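Local coordinates for mitogen activated protein kinase, putative (Leishmania donovani, PDB 4QNY) that probably transfers phosphate from ATP to serine or threonine residues of target proteins, as a member of the mitogen-activated protein kinase family, at residues P224-K229 with D236-V241. Sequence-based numbering, arbitrary orientation.
Sequences PLFQGK and DKIVDV
Phe226 packs against Ile238 and Val241 while Lys237 reaches back to the main chain of Gln227, a mixed apolar and polar contact in the C-terminal lobe of the kinase. It joins the loop that follows helix 206-219 to helix 231-242, the next helix in the chain. An aromatic ring suits position 226 because its broad, flat shape can meet one turn of helix at several points. Ile238 CG1 lies off-centre over the ring in a CH-pi contact, 4.2 Å from the centroid of Phe226, while Val241 CB comes to the edge of the ring, near its plane, 3.9 Å from Phe226 CE1. The beta-branched side chains keep their bulk close to the helix backbone, and the ring comes in close: Phe226 CD1 is 3.6 Å from Ile238 CA. Leu225 CB lies 3.8 Å above the plane of the Phe226 ring, over its centre, on the face opposite Ile238, and Trp210 and Cys214 of helix 206-219 add to the buried cluster. On the more exposed flank, Lys237 packs its CG, CD and CE around the carbonyl of Gln227. Its chain bends at CB-CG (chi2 -68°) and again near the end (chi4 56°), curling the ammonium group back onto that carbonyl. Lys237 NZ donates to Gln227 O at 2.7 Å from above the carbonyl plane, with a C=O...N angle of 134°. A long, flexible lysine fits here, its aliphatic part packing while its charged end donates to a loop carbonyl. Gln234, from the same helix, hydrogen-bonds to Phe226 O, so side chains of the helix hold two successive carbonyls of the loop. Such packing of the loop after helix F, here with the sequence Pro-Leu-Phe, against helix G belongs to the C-lobe of the protein kinase fold.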
ATOM      1  N   PRO A 224     -14.024   5.853   4.525  1.00 27.51           N
ATOM      2  CA  PRO A 224     -13.536   5.883   3.139  1.00 17.09           C
ATOM      3  C   PRO A 224     -14.427   6.701   2.202  1.00 16.85           C
ATOM      4  O   PRO A 224     -15.627   6.448   2.098  1.00 17.98           O
ATOM      5  CB  PRO A 224     -13.538   4.407   2.747  1.00 20.71           C
ATOM      6  CG  PRO A 224     -13.205   3.711   4.018  1.00 22.75           C
ATOM      7  CD  PRO A 224     -13.856   4.513   5.124  1.00 24.69           C
ATOM      8  N   LEU A 225     -13.823   7.681   1.536  1.00 16.34           N
ATOM      9  CA  LEU A 225     -14.563   8.666   0.755  1.00 18.48           C
ATOM     10  C   LEU A 225     -15.237   8.075  -0.479  1.00 20.79           C
ATOM     11  O   LEU A 225     -16.348   8.469  -0.835  1.00 28.26           O
ATOM     12  CB  LEU A 225     -13.630   9.803   0.329  1.00 28.10           C
ATOM     13  CG  LEU A 225     -12.747  10.425   1.414  1.00 27.03           C
ATOM     14  CD1 LEU A 225     -11.868  11.518   0.825  1.00 19.32           C
ATOM     15  CD2 LEU A 225     -13.587  10.966   2.557  1.00 25.33           C
ATOM     16  N   PHE A 226     -14.565   7.131  -1.132  1.00 22.29           N
ATOM     17  CA  PHE A 226     -15.054   6.591  -2.396  1.00 20.07           C
ATOM     18  C   PHE A 226     -15.329   5.094  -2.306  1.00 17.19           C
ATOM     19  O   PHE A 226     -14.503   4.278  -2.713  1.00 15.25           O
ATOM     20  CB  PHE A 226     -14.046   6.872  -3.512  1.00 24.37           C
ATOM     21  CG  PHE A 226     -13.407   8.230  -3.421  1.00 23.40           C
ATOM     22  CD1 PHE A 226     -14.154   9.378  -3.633  1.00 24.61           C
ATOM     23  CD2 PHE A 226     -12.059   8.358  -3.127  1.00 20.19           C
ATOM     24  CE1 PHE A 226     -13.569  10.629  -3.549  1.00 26.05           C
ATOM     25  CE2 PHE A 226     -11.468   9.606  -3.042  1.00 14.16           C
ATOM     26  CZ  PHE A 226     -12.223  10.742  -3.254  1.00 16.35           C
ATOM     27  N   GLN A 227     -16.500   4.740  -1.783  1.00 17.12           N
ATOM     28  CA  GLN A 227     -16.849   3.340  -1.562  1.00 28.85           C
ATOM     29  C   GLN A 227     -17.650   2.744  -2.717  1.00 18.25           C
ATOM     30  O   GLN A 227     -18.862   2.556  -2.611  1.00 21.42           O
ATOM     31  CB  GLN A 227     -17.634   3.192  -0.257  1.00 23.70           C
ATOM     32  CG  GLN A 227     -16.850   3.588   0.984  1.00 25.15           C
ATOM     33  CD  GLN A 227     -17.663   3.450   2.256  1.00 35.82           C
ATOM     34  OE1 GLN A 227     -18.736   2.847   2.257  1.00 38.16           O
ATOM     35  NE2 GLN A 227     -17.156   4.011   3.347  1.00 33.88           N
ATOM     36  N   GLY A 228     -16.967   2.437  -3.814  1.00 16.44           N
ATOM     37  CA  GLY A 228     -17.611   1.819  -4.959  1.00 33.05           C
ATOM     38  C   GLY A 228     -17.778   0.321  -4.787  1.00 27.50           C
ATOM     39  O   GLY A 228     -16.971  -0.330  -4.123  1.00 26.30           O
ATOM     40  N   LYS A 229     -18.835  -0.224  -5.383  1.00 24.07           N
ATOM     41  CA  LYS A 229     -19.090  -1.660  -5.333  1.00 23.39           C
ATOM     42  C   LYS A 229     -18.552  -2.347  -6.584  1.00 24.94           C
ATOM     43  O   LYS A 229     -18.303  -3.552  -6.586  1.00 25.50           O
ATOM     44  CB  LYS A 229     -20.587  -1.937  -5.179  1.00 22.31           C
ATOM     45  CG  LYS A 229     -21.089  -1.829  -3.749  1.00 26.98           C
ATOM     46  CD  LYS A 229     -22.396  -1.058  -3.671  1.00 32.98           C
ATOM     47  CE  LYS A 229     -23.023  -1.180  -2.292  1.00 32.87           C
ATOM     48  NZ  LYS A 229     -24.258  -0.358  -2.166  1.00 41.74           N
ATOM     49  N   ASP A 236     -18.406   6.739 -10.205  1.00 16.34           N
ATOM     50  CA  ASP A 236     -19.540   7.539  -9.757  1.00 19.64           C
ATOM     51  C   ASP A 236     -19.288   8.118  -8.369  1.00 28.21           C
ATOM     52  O   ASP A 236     -19.561   9.291  -8.121  1.00 22.43           O
ATOM     53  CB  ASP A 236     -20.824   6.704  -9.755  1.00 19.81           C
ATOM     54  CG  ASP A 236     -21.333   6.412 -11.154  1.00 26.54           C
ATOM     55  OD1 ASP A 236     -21.158   7.270 -12.046  1.00 29.11           O
ATOM     56  OD2 ASP A 236     -21.913   5.326 -11.363  1.00 32.77           O
ATOM     57  N   LYS A 237     -18.759   7.290  -7.472  1.00 23.93           N
ATOM     58  CA  LYS A 237     -18.479   7.708  -6.102  1.00 17.57           C
ATOM     59  C   LYS A 237     -17.399   8.783  -6.048  1.00 20.44           C
ATOM     60  O   LYS A 237     -17.459   9.694  -5.222  1.00 23.23           O
ATOM     61  CB  LYS A 237     -18.064   6.507  -5.249  1.00 16.80           C
ATOM     62  CG  LYS A 237     -19.200   5.551  -4.928  1.00 17.65           C
ATOM     63  CD  LYS A 237     -20.215   6.200  -4.003  1.00 18.73           C
ATOM     64  CE  LYS A 237     -21.420   5.299  -3.786  1.00 34.75           C
ATOM     65  NZ  LYS A 237     -21.030   3.956  -3.275  1.00 40.60           N
ATOM     66  N   ILE A 238     -16.411   8.668  -6.929  1.00 15.65           N
ATOM     67  CA  ILE A 238     -15.333   9.647  -6.997  1.00 23.08           C
ATOM     68  C   ILE A 238     -15.842  10.984  -7.529  1.00 28.84           C
ATOM     69  O   ILE A 238     -15.590  12.034  -6.937  1.00 33.12           O
ATOM     70  CB  ILE A 238     -14.174   9.147  -7.884  1.00 22.71           C
ATOM     71  CG1 ILE A 238     -13.487   7.945  -7.231  1.00 14.94           C
ATOM     72  CG2 ILE A 238     -13.164  10.259  -8.129  1.00 16.43           C
ATOM     73  CD1 ILE A 238     -12.372   7.351  -8.061  1.00 13.43           C
ATOM     74  N   VAL A 239     -16.566  10.936  -8.642  1.00 23.26           N
ATOM     75  CA  VAL A 239     -17.085  12.142  -9.279  1.00 22.59           C
ATOM     76  C   VAL A 239     -18.127  12.840  -8.405  1.00 24.80           C
ATOM     77  O   VAL A 239     -18.174  14.069  -8.348  1.00 26.59           O
ATOM     78  CB  VAL A 239     -17.693  11.822 -10.662  1.00 26.20           C
ATOM     79  CG1 VAL A 239     -18.372  13.047 -11.256  1.00 25.35           C
ATOM     80  CG2 VAL A 239     -16.615  11.306 -11.601  1.00 25.06           C
ATOM     81  N   ASP A 240     -18.950  12.054  -7.713  1.00 29.02           N
ATOM     82  CA  ASP A 240     -19.966  12.607  -6.817  1.00 28.13           C
ATOM     83  C   ASP A 240     -19.355  13.513  -5.753  1.00 31.70           C
ATOM     84  O   ASP A 240     -19.993  14.459  -5.290  1.00 33.48           O
ATOM     85  CB  ASP A 240     -20.760  11.487  -6.139  1.00 24.92           C
ATOM     86  CG  ASP A 240     -21.831  10.902  -7.040  1.00 37.66           C
ATOM     87  OD1 ASP A 240     -22.198  11.559  -8.036  1.00 35.76           O
ATOM     88  OD2 ASP A 240     -22.309   9.786  -6.746  1.00 45.47           O
ATOM     89  N   VAL A 241     -18.115  13.222  -5.372  1.00 28.53           N
ATOM     90  CA  VAL A 241     -17.435  13.996  -4.343  1.00 23.16           C
ATOM     91  C   VAL A 241     -16.602  15.135  -4.930  1.00 23.63           C
ATOM     92  O   VAL A 241     -16.865  16.302  -4.655  1.00 23.45           O
ATOM     93  CB  VAL A 241     -16.526  13.100  -3.479  1.00 17.71           C
ATOM     94  CG1 VAL A 241     -15.797  13.935  -2.437  1.00 17.53           C
ATOM     95  CG2 VAL A 241     -17.343  12.006  -2.811  1.00 18.98           C
TER